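Local atomic coordinates of glycosyl hydrolase family 2, TIM barrel domain protein (Faecalibacterium prausnitzii A2-165, PDB entry 6ED2), a protein that probably hydrolyses beta-glucuronides, as a gut bacterial beta-glucuronidase of glycosyl hydrolase family 2. Residues Pro379-Met384 with Leu438-Gln443; Gly448-Phe453 with Thr482-Arg487; Thr471-Met476 with Ser493-Tyr498; Arg487-Val492 with His527-Ile532; Leu531-Tyr536 with Asp572-Glu577. All blocks are in the same frame, centred on the assembly; numbering follows the deposited sequence.

Contact 1 (Pro379-Met384 with Leu438-Gln443); sequences PAVGFM and LLNEPQ
The Phe383 ring meets CD2 of Leu439 through its own CD2, at 3.9 Å and obliquely, the two side chains crossing at about a right angle. One face of that ring lies over C of Ala380, so the chain folds back beneath its own phenylalanine. The carboxamide of Gln443 has the thioether of Met384 beside it, with SD 3.6 Å from CD; the bend at chi2 of Met384 (51°) turns the sulfur that way, and the two side chains cross. Val381 CG2, anti to its own N, lies alongside the Asn440 side chain, 3.4 Å from ND2.

Two backbone bonds tie the segments: Asn440 N to Ala380 O (2.8 Å, nearly straight at 171°) and Gln443 N to Phe383 O (3.0 Å). Between them, one water joins Ala380 O, Asn440 O and Phe383 N, and a second links Gly382 N to Glu441 O. Gln443 OE1 accepts from the backbone N of Phe403, so with an alanine here that N-H would probably lose its acceptor and the Met384 sulfur the carboxamide packed beside it.

Asn440 closes strand 433-440 and Glu441 follows it. Asn440 OD1 bonds to Thr473 and Arg353, Glu441 OE2 to Asn495; Asn440 ND2 and Glu441 OE2 also bond to a glycerol, probably from crystallisation, a position consistent with a pocket. The two waters serve backbone groups that the direct bonds leave over, Gly382 N and Phe383 N among them.

Contact 2 (Gly448-Phe453 with Thr482-Arg487); sequences GTEEYF and TSKGQR
Thr449 and Phe453, one turn apart on helix 449-463, close on Gly485 and the base of Lys484. This is the tight side: Thr449 CB is 3.9 Å from Lys484 CB, and CE1 of Phe453 comes within 3.7 Å of Gly485 CA. Thr449 CG2 also lies over one face of the Phe453 ring. A beta carbon on Gly485 would run into that ring. Ser483 OG holds the turn from its own side, accepting from the N of Gly485 and of Gln486 in an ST turn and motif.

The other side is loose and wet. Glu450, bent at chi2 (102°), passes Arg487 at about a right angle, its carboxylate 69° from the guanidinium plane. Glu450 OE2 stays 4.8 Å from Arg487 NH2, and a water 2.7 Å from both joins them; a second water binds Lys484 O and Arg487 NE. The opposite charges thus meet through water, which probably weakens their pull, and apolar packing does the closer joining of the first helical turn to the loop after strand 470-474.

Contact 3 (Thr471-Met476 with Ser493-Tyr498); sequences TYTVLM and SLNRYY
A bend at chi3 of Met476 (88°) carries its CE over the centre of the Tyr498 ring, 3.8 Å from the centroid, in a CH-pi contact. Arg496, folded at chi2 (-54°), swings back over its own strand end toward Val474. The two segments are neighbouring parallel strands of the TIM barrel and their C-terminal exits.

At the start of the pair, Ser493 OG donates to Thr471 OG1 (2.8 Å), which is also bonded to Phe491 O. Val474 N then bonds to Ser493 O, and on the helix-facing side Val474 CB packs 3.6 Å from Leu494 CD2, the two side chains pointing the same way.

Farther on, the guanidinium of Arg496 is clamped. Leu494 CD2 lies on one face and Met476 CA on the opposite one. In its plane, NH1 reaches Val474 O at 2.9 Å and Asn495 O at 2.8 Å, sitting above the carbonyl plane in both bonds. Val474 O takes Asn495 N as well, so two donors grip it. NH2 makes a salt bridge to Glu518 of helix 508-525; together with the NH1 bonds this probably fixes the group's rotation. Beyond this, the Met476 sulfur lies at the edge of the Tyr497 ring and accepts a weak bond from Tyr497 N, 3.3 Å from SD.

Contact 4 (Arg487-Val492 with His527-Ile532); sequences RFADFV and HGRPLI
Val492 and Leu531 form a parallel bridge, with Val492 bonded through both its N and its O to the residues flanking Leu531: its N to Pro530 O at 3.0 Å, and its O to Ile532 N at 2.8 Å, nearly straight at 168°. Ahead of this bridge the backbones no longer pair and the link passes to a side chain. Arg529, bent at chi3 (-62°), turns NH1 onto Ala489 O at 2.9 Å, the acceptor lying in the guanidinium plane, while Val492 CG2 rests over one face of the group. NE bonds to Leu526 O, and NH2 to Val525 O and Gln486 OE1. A methionine in its place would probably leave Ala489 O and the carbonyls of Val525 and Leu526 without these donors.

Val492 CG1 packs 3.9 Å from Leu531 CD1, and both residues lie under Trp522 of helix 508-525. On the opposite face of the sheet, CE1 of Phe491 touches Ile532 CD1 at 3.7 Å, and Phe307 meets the Phe491 ring edge-to-face. The contact thus starts the pairing of strands 492-495 and 531-535 where that helix ends.

Contact 5 (Leu531-Tyr536 with Asp572-Glu577); sequences LIFTEY and DFVQGE
Phe533 meets Val574 edge-on: both methyls of the valine sit at the rim of the ring near its plane, CG2 3.9 Å from CE2, and the side chains cross at about a right angle. Phe573 repeats the theme with its own rim, where CD1 faces Leu531 CB at 3.9 Å. Tyr536 approaches Glu577 differently. Its OH reaches CB of the glutamate at 3.6 Å, with ring and carboxylate planes perpendicular; the chi1 of 67° turns the ring across to the other strand. That hydroxyl bonds to His565, whereas the carboxylate of Glu577 is held by Arg618, Tyr315 and Trp619, so each polar end has its own partner.

On the opposite side of the sheet from Phe533, Ile532 CG2 lies against Gly576, 3.6 Å from its N, where a beta carbon on the glycine would collide with it.

Backbone bonds run from Leu531 N to Phe573 O (2.9 Å), Gln575 N to Leu531 O (2.7 Å) and Phe533 N to Gly576 O (3.0 Å). Leu531 pairs with Val574 but Phe533 with Glu577, so the register slips by one residue near Gln575. Strand 531-535, helix 554-570 and strand 574-580 form a beta-alpha-beta crossover, the repeating element of a TIM barrel.

How the contacts relate
Contacts 1, 3, 4 and 5 follow one another round the parallel barrel sheet, while contact 2 lies outside it on helix 449-463. Contacts 3 and 5 have centres about 9 Å apart and are joined by Asn495 OD1 to Thr534 OG1 and Tyr497 OH to Glu535 OE1. Asn440 OD1 to Thr473 OG1 couples contact 1 to contact 3. Contacts 4 and 5 share Leu531 and Ile532; contacts 2 and 4 share Arg487. At the C-terminal strand ends, Glu441 OE2 comes within 4.2 Å of Glu535 OE1, and both bond to glycerol, probably from the crystallisation liquor, at a place consistent with the substrate pocket. A magnesium ion lies about 7 Å from the Asn440 side chain; the site at Thr239 and Glu241 lies away from all five contacts.

Contact 1 (Pro379-Met384 with Leu438-Gln443)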
# COMPACT_ATOMS: atom_id res chain seq x y z
N PRO A 379 10.50 29.95 15.68
CA PRO A 379 11.05 28.58 15.76
C PRO A 379 11.58 28.18 17.14
O PRO A 379 12.60 27.50 17.24
CB PRO A 379 12.17 28.58 14.72
CG PRO A 379 11.99 29.84 13.91
CD PRO A 379 11.37 30.81 14.85
N ALA A 380 10.87 28.57 18.21
CA ALA A 380 11.29 28.28 19.58
C ALA A 380 10.80 26.88 19.98
O ALA A 380 9.92 26.69 20.83
CB ALA A 380 10.76 29.34 20.53
N VAL A 381 11.40 25.89 19.34
CA VAL A 381 11.03 24.50 19.55
C VAL A 381 12.31 23.73 19.84
O VAL A 381 13.39 24.09 19.36
CB VAL A 381 10.28 23.92 18.32
CG1 VAL A 381 11.17 23.99 17.07
CG2 VAL A 381 9.80 22.47 18.59
N GLY A 382 12.18 22.67 20.64
CA GLY A 382 13.33 21.91 21.10
C GLY A 382 13.91 22.35 22.43
O GLY A 382 15.00 21.88 22.79
N PHE A 383 13.21 23.21 23.18
CA PHE A 383 13.74 23.74 24.45
C PHE A 383 13.46 22.73 25.58
O PHE A 383 12.79 23.03 26.56
CB PHE A 383 13.12 25.10 24.77
CG PHE A 383 13.50 26.21 23.80
CD1 PHE A 383 14.36 25.97 22.72
CD2 PHE A 383 12.99 27.50 23.97
CE1 PHE A 383 14.72 27.00 21.85
CE2 PHE A 383 13.34 28.54 23.09
CZ PHE A 383 14.22 28.29 22.03
N MET A 384 14.00 21.53 25.40
CA MET A 384 13.65 20.36 26.21
C MET A 384 14.60 19.21 25.91
O MET A 384 15.79 19.30 26.21
CB MET A 384 12.19 19.93 25.95
CG MET A 384 11.75 18.61 26.61
SD MET A 384 12.09 18.49 28.39
CE MET A 384 10.76 17.42 28.97
N LEU A 438 4.77 31.72 20.99
CA LEU A 438 6.13 32.15 21.30
C LEU A 438 7.10 31.00 21.53
O LEU A 438 8.31 31.22 21.47
CB LEU A 438 6.11 33.07 22.52
CG LEU A 438 5.85 34.57 22.35
CD1 LEU A 438 4.75 34.88 21.39
CD2 LEU A 438 5.53 35.22 23.69
N LEU A 439 6.59 29.80 21.82
CA LEU A 439 7.40 28.61 22.04
C LEU A 439 6.54 27.40 21.71
O LEU A 439 5.31 27.45 21.85
CB LEU A 439 7.92 28.48 23.48
CG LEU A 439 8.58 29.64 24.23
CD1 LEU A 439 7.55 30.40 25.02
CD2 LEU A 439 9.68 29.13 25.15
N ASN A 440 7.18 26.33 21.24
CA ASN A 440 6.49 25.05 21.05
C ASN A 440 7.08 24.03 22.01
O ASN A 440 8.26 23.65 21.87
CB ASN A 440 6.57 24.53 19.61
CG ASN A 440 5.78 23.22 19.43
OD1 ASN A 440 4.54 23.22 19.35
ND2 ASN A 440 6.49 22.10 19.39
N GLU A 441 6.27 23.58 22.95
CA GLU A 441 6.64 22.54 23.90
C GLU A 441 7.96 22.82 24.63
O GLU A 441 8.87 21.98 24.62
CB GLU A 441 6.71 21.19 23.19
CG GLU A 441 5.37 20.71 22.66
CD GLU A 441 5.45 19.32 22.09
OE1 GLU A 441 6.57 18.83 21.82
OE2 GLU A 441 4.39 18.69 21.90
N PRO A 442 8.10 23.97 25.27
CA PRO A 442 9.27 24.20 26.12
C PRO A 442 9.10 23.43 27.41
O PRO A 442 7.99 23.09 27.83
CB PRO A 442 9.25 25.71 26.36
CG PRO A 442 7.81 26.04 26.34
CD PRO A 442 7.13 25.09 25.37
N GLN A 443 10.23 23.14 28.05
CA GLN A 443 10.22 22.50 29.37
C GLN A 443 9.83 23.56 30.41
O GLN A 443 10.66 24.06 31.17
CB GLN A 443 11.57 21.86 29.67
CG GLN A 443 11.64 21.10 31.00
CD GLN A 443 13.02 20.48 31.26
OE1 GLN A 443 14.05 20.97 30.80
NE2 GLN A 443 13.02 19.37 32.00
O HOH W 1 10.63 24.72 22.97
O HOH W 2 10.38 21.13 22.23

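Contact 2 (Gly448-Phe453 with Thr482-Arg487)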
# COMPACT_ATOMS: atom_id res chain seq x y z
N GLY A 448 13.80 28.59 36.18
CA GLY A 448 14.20 29.62 35.23
C GLY A 448 13.19 29.89 34.13
O GLY A 448 13.45 30.76 33.28
N THR A 449 12.07 29.17 34.11
CA THR A 449 11.05 29.39 33.09
C THR A 449 10.53 30.82 33.13
O THR A 449 10.44 31.49 32.09
CB THR A 449 9.88 28.41 33.29
OG1 THR A 449 10.31 27.08 32.99
CG2 THR A 449 8.69 28.79 32.44
N GLU A 450 10.18 31.30 34.34
CA GLU A 450 9.59 32.63 34.45
C GLU A 450 10.56 33.71 34.00
O GLU A 450 10.16 34.66 33.31
CB GLU A 450 9.14 32.90 35.89
CG GLU A 450 8.13 31.93 36.43
CD GLU A 450 8.76 30.90 37.37
OE1 GLU A 450 9.78 30.23 36.98
OE2 GLU A 450 8.23 30.77 38.50
N GLU A 451 11.83 33.60 34.39
CA GLU A 451 12.81 34.59 33.96
C GLU A 451 12.96 34.60 32.44
O GLU A 451 13.28 35.63 31.85
CB GLU A 451 14.16 34.31 34.63
CG GLU A 451 14.19 34.51 36.17
CD GLU A 451 13.59 33.34 36.97
OE1 GLU A 451 13.00 32.39 36.38
OE2 GLU A 451 13.70 33.38 38.22
N TYR A 452 12.71 33.46 31.79
CA TYR A 452 12.80 33.38 30.34
C TYR A 452 11.52 33.90 29.69
O TYR A 452 11.58 34.73 28.79
CB TYR A 452 13.09 31.94 29.91
CG TYR A 452 13.49 31.82 28.48
CD1 TYR A 452 14.83 31.93 28.10
CD2 TYR A 452 12.55 31.61 27.49
CE1 TYR A 452 15.21 31.83 26.77
CE2 TYR A 452 12.92 31.50 26.15
CZ TYR A 452 14.25 31.62 25.80
OH TYR A 452 14.62 31.54 24.49
N PHE A 453 10.35 33.45 30.17
CA PHE A 453 9.08 33.77 29.52
C PHE A 453 8.73 35.25 29.67
O PHE A 453 8.17 35.85 28.74
CB PHE A 453 7.94 32.93 30.10
CG PHE A 453 7.85 31.53 29.56
CD1 PHE A 453 6.61 30.94 29.33
CD2 PHE A 453 8.99 30.78 29.31
CE1 PHE A 453 6.52 29.64 28.86
CE2 PHE A 453 8.91 29.48 28.84
CZ PHE A 453 7.68 28.91 28.61
N THR A 482 1.82 22.23 37.66
CA THR A 482 3.28 22.28 37.66
C THR A 482 3.87 23.23 36.61
O THR A 482 5.05 23.58 36.72
CB THR A 482 3.87 20.88 37.45
OG1 THR A 482 3.57 20.41 36.13
CG2 THR A 482 3.32 19.88 38.47
N SER A 483 3.10 23.64 35.61
CA SER A 483 3.63 24.51 34.57
C SER A 483 3.92 25.89 35.15
O SER A 483 3.01 26.57 35.64
CB SER A 483 2.65 24.64 33.40
OG SER A 483 3.06 25.70 32.54
N LYS A 484 5.19 26.31 35.08
CA LYS A 484 5.57 27.66 35.47
C LYS A 484 5.31 28.68 34.37
O LYS A 484 5.41 29.88 34.63
CB LYS A 484 7.04 27.71 35.84
CG LYS A 484 7.39 26.80 37.01
CD LYS A 484 8.90 26.66 37.11
CE LYS A 484 9.34 26.60 38.55
NZ LYS A 484 8.99 25.28 39.13
N GLY A 485 4.99 28.23 33.16
CA GLY A 485 4.83 29.18 32.08
C GLY A 485 3.40 29.51 31.73
O GLY A 485 3.16 30.56 31.13
N GLN A 486 2.44 28.64 32.08
CA GLN A 486 1.09 28.82 31.54
C GLN A 486 0.50 30.17 31.93
O GLN A 486 -0.29 30.73 31.16
CB GLN A 486 0.16 27.69 31.97
CG GLN A 486 -0.04 27.56 33.47
CD GLN A 486 -1.19 28.42 33.98
OE1 GLN A 486 -2.01 28.92 33.19
NE2 GLN A 486 -1.25 28.63 35.30
N ARG A 487 0.87 30.72 33.09
CA ARG A 487 0.23 31.96 33.54
C ARG A 487 0.54 33.14 32.62
O ARG A 487 -0.21 34.13 32.64
CB ARG A 487 0.64 32.29 34.99
CG ARG A 487 2.09 32.71 35.20
CD ARG A 487 2.31 33.21 36.65
NE ARG A 487 3.73 33.38 36.99
CZ ARG A 487 4.38 34.55 36.88
NH1 ARG A 487 3.74 35.63 36.46
NH2 ARG A 487 5.66 34.63 37.21
O HOH W 3 5.10 30.87 37.15
O HOH W 4 6.73 32.93 38.97

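Contact 3 (Thr471-Met476 with Ser493-Tyr498)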
# COMPACT_ATOMS: atom_id res chain seq x y z
N THR A 471 0.41 33.13 22.99
CA THR A 471 0.28 31.77 23.49
C THR A 471 1.62 31.07 23.32
O THR A 471 2.58 31.63 22.80
CB THR A 471 -0.85 30.99 22.78
OG1 THR A 471 -1.19 29.81 23.53
CG2 THR A 471 -0.43 30.57 21.36
N TYR A 472 1.68 29.82 23.79
CA TYR A 472 2.77 28.90 23.51
C TYR A 472 2.19 27.52 23.74
O TYR A 472 1.21 27.38 24.47
CB TYR A 472 3.98 29.14 24.40
CG TYR A 472 3.85 28.57 25.80
CD1 TYR A 472 4.44 27.33 26.13
CD2 TYR A 472 3.16 29.26 26.81
CE1 TYR A 472 4.33 26.81 27.42
CE2 TYR A 472 3.05 28.74 28.09
CZ TYR A 472 3.64 27.53 28.40
OH TYR A 472 3.53 27.03 29.68
N THR A 473 2.77 26.50 23.12
CA THR A 473 2.12 25.20 23.22
C THR A 473 2.73 24.40 24.36
O THR A 473 3.95 24.38 24.55
CB THR A 473 2.21 24.42 21.90
OG1 THR A 473 3.58 24.09 21.64
CG2 THR A 473 1.65 25.26 20.76
N VAL A 474 1.86 23.73 25.12
CA VAL A 474 2.24 23.12 26.39
C VAL A 474 2.56 21.65 26.17
O VAL A 474 1.73 20.90 25.63
CB VAL A 474 1.12 23.30 27.43
CG1 VAL A 474 1.53 22.66 28.76
CG2 VAL A 474 0.80 24.79 27.59
N LEU A 475 3.75 21.25 26.59
CA LEU A 475 4.19 19.86 26.62
C LEU A 475 3.28 19.00 27.48
O LEU A 475 2.64 19.49 28.42
CB LEU A 475 5.61 19.79 27.19
CG LEU A 475 6.76 19.33 26.33
CD1 LEU A 475 7.92 19.01 27.24
CD2 LEU A 475 6.35 18.12 25.52
N MET A 476 3.27 17.69 27.20
CA MET A 476 2.39 16.78 27.94
C MET A 476 2.84 16.60 29.38
O MET A 476 2.01 16.30 30.26
CB MET A 476 2.33 15.43 27.24
CG MET A 476 1.16 15.30 26.24
SD MET A 476 0.57 13.61 25.89
CE MET A 476 -0.66 13.36 27.19
N SER A 493 -2.62 26.79 24.88
CA SER A 493 -2.56 25.86 23.76
C SER A 493 -1.95 24.55 24.24
O SER A 493 -0.80 24.54 24.70
CB SER A 493 -1.71 26.42 22.61
OG SER A 493 -2.23 27.65 22.12
N LEU A 494 -2.70 23.46 24.12
CA LEU A 494 -2.23 22.17 24.61
C LEU A 494 -1.89 21.25 23.44
O LEU A 494 -2.63 21.19 22.45
CB LEU A 494 -3.27 21.49 25.51
CG LEU A 494 -3.65 22.17 26.83
CD1 LEU A 494 -4.61 21.28 27.63
CD2 LEU A 494 -2.43 22.53 27.68
N ASN A 495 -0.78 20.53 23.57
CA ASN A 495 -0.44 19.40 22.71
C ASN A 495 -0.68 18.14 23.53
O ASN A 495 0.10 17.83 24.44
CB ASN A 495 1.01 19.46 22.24
CG ASN A 495 1.29 20.66 21.33
OD1 ASN A 495 0.40 21.46 21.00
ND2 ASN A 495 2.54 20.79 20.92
N ARG A 496 -1.75 17.40 23.22
CA ARG A 496 -2.13 16.25 24.03
C ARG A 496 -2.37 15.02 23.17
O ARG A 496 -2.95 15.11 22.09
CB ARG A 496 -3.37 16.56 24.86
CG ARG A 496 -3.10 17.50 26.04
CD ARG A 496 -1.98 16.95 26.90
NE ARG A 496 -1.67 17.80 28.05
CZ ARG A 496 -0.75 18.78 28.04
NH1 ARG A 496 -0.06 19.04 26.94
NH2 ARG A 496 -0.54 19.48 29.14
N TYR A 497 -1.91 13.87 23.67
CA TYR A 497 -1.92 12.61 22.95
C TYR A 497 -2.42 11.49 23.85
O TYR A 497 -1.84 10.40 23.90
CB TYR A 497 -0.54 12.28 22.41
CG TYR A 497 -0.12 13.21 21.30
CD1 TYR A 497 -0.61 13.04 20.01
CD2 TYR A 497 0.77 14.26 21.53
CE1 TYR A 497 -0.22 13.88 18.97
CE2 TYR A 497 1.17 15.10 20.51
CZ TYR A 497 0.67 14.91 19.23
OH TYR A 497 1.05 15.76 18.22
N TYR A 498 -3.51 11.76 24.57
CA TYR A 498 -4.17 10.73 25.37
C TYR A 498 -4.80 9.70 24.44
O TYR A 498 -5.76 9.99 23.73
CB TYR A 498 -5.23 11.37 26.27
CG TYR A 498 -4.65 12.06 27.50
CD1 TYR A 498 -4.10 11.31 28.54
CD2 TYR A 498 -4.67 13.44 27.62
CE1 TYR A 498 -3.58 11.93 29.67
CE2 TYR A 498 -4.16 14.07 28.74
CZ TYR A 498 -3.62 13.31 29.77
OH TYR A 498 -3.12 13.93 30.89
O HOH W 5 -0.24 28.01 26.53
O HOH W 6 3.23 17.25 24.28

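Contact 4 (Arg487-Val492 with His527-Ile532)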
# COMPACT_ATOMS: atom_id res chain seq x y z
N ARG A 487 0.87 30.72 33.09
CA ARG A 487 0.23 31.96 33.54
C ARG A 487 0.54 33.14 32.62
O ARG A 487 -0.21 34.13 32.64
CB ARG A 487 0.64 32.29 34.99
CG ARG A 487 2.09 32.71 35.20
CD ARG A 487 2.31 33.21 36.65
NE ARG A 487 3.73 33.38 36.99
CZ ARG A 487 4.38 34.55 36.88
NH1 ARG A 487 3.74 35.63 36.46
NH2 ARG A 487 5.66 34.63 37.21
N PHE A 488 1.59 33.06 31.79
CA PHE A 488 1.92 34.15 30.88
C PHE A 488 1.04 34.19 29.63
O PHE A 488 0.96 35.23 28.98
CB PHE A 488 3.37 34.06 30.43
CG PHE A 488 4.34 34.26 31.53
CD1 PHE A 488 4.70 35.53 31.93
CD2 PHE A 488 4.88 33.16 32.20
CE1 PHE A 488 5.61 35.72 32.95
CE2 PHE A 488 5.78 33.34 33.23
CZ PHE A 488 6.15 34.63 33.61
N ALA A 489 0.35 33.09 29.31
CA ALA A 489 -0.38 32.98 28.05
C ALA A 489 -1.73 33.67 28.12
O ALA A 489 -2.45 33.57 29.12
CB ALA A 489 -0.56 31.50 27.70
N ASP A 490 -2.09 34.38 27.04
CA ASP A 490 -3.43 34.98 26.94
C ASP A 490 -4.49 33.92 26.63
O ASP A 490 -5.68 34.12 26.91
CB ASP A 490 -3.47 36.06 25.85
CG ASP A 490 -2.44 37.16 26.08
OD1 ASP A 490 -2.29 37.64 27.23
OD2 ASP A 490 -1.78 37.56 25.09
N PHE A 491 -4.09 32.83 26.00
CA PHE A 491 -4.94 31.66 25.87
C PHE A 491 -3.99 30.48 25.89
O PHE A 491 -2.83 30.62 25.50
CB PHE A 491 -5.82 31.71 24.60
CG PHE A 491 -5.05 31.71 23.29
CD1 PHE A 491 -4.78 30.51 22.63
CD2 PHE A 491 -4.63 32.89 22.71
CE1 PHE A 491 -4.09 30.50 21.42
CE2 PHE A 491 -3.92 32.89 21.49
CZ PHE A 491 -3.66 31.69 20.85
N VAL A 492 -4.46 29.38 26.42
CA VAL A 492 -3.61 28.21 26.59
C VAL A 492 -3.75 27.32 25.37
O VAL A 492 -4.86 27.14 24.85
CB VAL A 492 -3.95 27.48 27.91
CG1 VAL A 492 -3.20 26.16 28.02
CG2 VAL A 492 -3.59 28.38 29.11
N HIS A 527 -8.98 30.67 34.58
CA HIS A 527 -9.56 31.95 35.03
C HIS A 527 -10.10 32.76 33.85
O HIS A 527 -9.71 33.91 33.61
CB HIS A 527 -8.53 32.75 35.84
CG HIS A 527 -7.86 31.95 36.91
ND1 HIS A 527 -8.56 31.24 37.86
CD2 HIS A 527 -6.55 31.75 37.18
CE1 HIS A 527 -7.71 30.62 38.66
NE2 HIS A 527 -6.48 30.90 38.27
N GLY A 528 -11.01 32.15 33.11
CA GLY A 528 -11.70 32.80 32.02
C GLY A 528 -11.04 32.67 30.66
O GLY A 528 -11.72 32.83 29.65
N ARG A 529 -9.75 32.35 30.61
CA ARG A 529 -9.01 32.31 29.35
C ARG A 529 -9.50 31.18 28.44
O ARG A 529 -9.79 30.08 28.91
CB ARG A 529 -7.52 32.12 29.63
CG ARG A 529 -6.81 33.35 30.19
CD ARG A 529 -5.36 33.05 30.57
NE ARG A 529 -5.24 32.04 31.62
CZ ARG A 529 -4.12 31.34 31.85
NH1 ARG A 529 -3.03 31.52 31.11
NH2 ARG A 529 -4.09 30.44 32.83
N PRO A 530 -9.59 31.42 27.12
CA PRO A 530 -9.80 30.30 26.18
C PRO A 530 -8.64 29.31 26.25
O PRO A 530 -7.49 29.66 26.53
CB PRO A 530 -9.86 30.98 24.81
CG PRO A 530 -9.99 32.44 25.06
CD PRO A 530 -9.43 32.71 26.43
N LEU A 531 -8.98 28.05 26.01
CA LEU A 531 -7.99 27.01 25.78
C LEU A 531 -8.25 26.43 24.40
O LEU A 531 -9.41 26.26 23.99
CB LEU A 531 -8.06 25.92 26.86
CG LEU A 531 -6.99 24.83 26.86
CD1 LEU A 531 -6.65 24.39 28.33
CD2 LEU A 531 -7.45 23.63 26.03
N ILE A 532 -7.18 26.15 23.66
CA ILE A 532 -7.28 25.45 22.39
C ILE A 532 -6.30 24.29 22.41
O ILE A 532 -5.34 24.26 23.19
CB ILE A 532 -7.00 26.34 21.17
CG1 ILE A 532 -5.51 26.65 21.05
CG2 ILE A 532 -7.82 27.59 21.21
CD1 ILE A 532 -5.18 27.36 19.75

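Contact 5 (Leu531-Tyr536 with Asp572-Glu577)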
# COMPACT_ATOMS: atom_id res chain seq x y z
N LEU A 531 -8.98 28.05 26.01
CA LEU A 531 -7.99 27.01 25.78
C LEU A 531 -8.25 26.43 24.40
O LEU A 531 -9.41 26.26 23.99
CB LEU A 531 -8.06 25.92 26.86
CG LEU A 531 -6.99 24.83 26.86
CD1 LEU A 531 -6.65 24.39 28.33
CD2 LEU A 531 -7.45 23.63 26.03
N ILE A 532 -7.18 26.15 23.66
CA ILE A 532 -7.28 25.45 22.39
C ILE A 532 -6.30 24.29 22.41
O ILE A 532 -5.34 24.26 23.19
CB ILE A 532 -7.00 26.34 21.17
CG1 ILE A 532 -5.51 26.65 21.05
CG2 ILE A 532 -7.82 27.59 21.21
CD1 ILE A 532 -5.18 27.36 19.75
N PHE A 533 -6.56 23.33 21.54
CA PHE A 533 -5.63 22.24 21.31
C PHE A 533 -4.86 22.53 20.02
O PHE A 533 -5.45 22.82 18.98
CB PHE A 533 -6.35 20.90 21.27
CG PHE A 533 -6.84 20.47 22.63
CD1 PHE A 533 -6.05 19.68 23.44
CD2 PHE A 533 -8.06 20.92 23.11
CE1 PHE A 533 -6.48 19.32 24.71
CE2 PHE A 533 -8.52 20.56 24.38
CZ PHE A 533 -7.73 19.77 25.17
N THR A 534 -3.54 22.51 20.12
CA THR A 534 -2.70 22.75 18.97
C THR A 534 -2.05 21.48 18.44
O THR A 534 -1.48 21.52 17.34
CB THR A 534 -1.62 23.79 19.32
OG1 THR A 534 -1.13 23.53 20.64
CG2 THR A 534 -2.20 25.19 19.26
N GLU A 535 -2.10 20.38 19.18
CA GLU A 535 -1.71 19.08 18.63
C GLU A 535 -2.53 17.99 19.29
O GLU A 535 -2.88 18.08 20.47
CB GLU A 535 -0.22 18.76 18.83
CG GLU A 535 0.68 19.69 18.08
CD GLU A 535 2.10 19.24 18.08
OE1 GLU A 535 2.35 18.04 18.32
OE2 GLU A 535 2.97 20.11 17.82
N TYR A 536 -2.79 16.95 18.51
CA TYR A 536 -3.41 15.68 18.87
C TYR A 536 -3.57 14.88 17.58
O TYR A 536 -3.60 15.44 16.48
CB TYR A 536 -4.75 15.87 19.59
CG TYR A 536 -5.89 16.45 18.77
CD1 TYR A 536 -6.93 15.64 18.34
CD2 TYR A 536 -5.94 17.80 18.46
CE1 TYR A 536 -7.99 16.15 17.61
CE2 TYR A 536 -7.00 18.34 17.74
CZ TYR A 536 -8.03 17.51 17.32
OH TYR A 536 -9.10 18.01 16.60
N ASP A 572 -16.61 24.14 28.25
CA ASP A 572 -16.98 25.40 27.60
C ASP A 572 -15.77 26.26 27.27
O ASP A 572 -15.86 27.12 26.38
CB ASP A 572 -17.98 26.18 28.49
CG ASP A 572 -17.28 26.99 29.63
OD1 ASP A 572 -16.51 26.40 30.44
OD2 ASP A 572 -17.51 28.22 29.71
N PHE A 573 -14.65 26.05 27.95
CA PHE A 573 -13.48 26.89 27.71
C PHE A 573 -12.64 26.42 26.53
O PHE A 573 -11.75 27.17 26.09
CB PHE A 573 -12.61 26.98 28.97
CG PHE A 573 -12.20 25.63 29.55
CD1 PHE A 573 -11.16 24.90 28.98
CD2 PHE A 573 -12.84 25.13 30.67
CE1 PHE A 573 -10.77 23.68 29.52
CE2 PHE A 573 -12.46 23.91 31.21
CZ PHE A 573 -11.42 23.18 30.64
N VAL A 574 -12.89 25.23 25.98
CA VAL A 574 -12.16 24.78 24.80
C VAL A 574 -12.72 25.52 23.60
O VAL A 574 -13.88 25.32 23.23
CB VAL A 574 -12.24 23.26 24.61
CG1 VAL A 574 -11.57 22.87 23.29
CG2 VAL A 574 -11.57 22.53 25.78
N GLN A 575 -11.91 26.39 23.00
CA GLN A 575 -12.41 27.26 21.95
C GLN A 575 -11.71 27.04 20.62
O GLN A 575 -11.87 27.85 19.69
CB GLN A 575 -12.27 28.72 22.38
CG GLN A 575 -13.21 29.09 23.51
CD GLN A 575 -14.66 29.08 23.06
OE1 GLN A 575 -14.98 29.63 22.01
NE2 GLN A 575 -15.54 28.47 23.86
N GLY A 576 -10.96 25.96 20.48
CA GLY A 576 -10.31 25.69 19.22
C GLY A 576 -9.68 24.32 19.18
O GLY A 576 -9.20 23.83 20.21
N GLU A 577 -9.67 23.69 18.00
CA GLU A 577 -9.02 22.40 17.79
C GLU A 577 -8.18 22.50 16.53
O GLU A 577 -8.71 22.70 15.43
CB GLU A 577 -10.04 21.26 17.68
CG GLU A 577 -11.18 21.54 16.71
CD GLU A 577 -12.35 20.59 16.89
OE1 GLU A 577 -13.07 20.70 17.92
OE2 GLU A 577 -12.55 19.73 16.00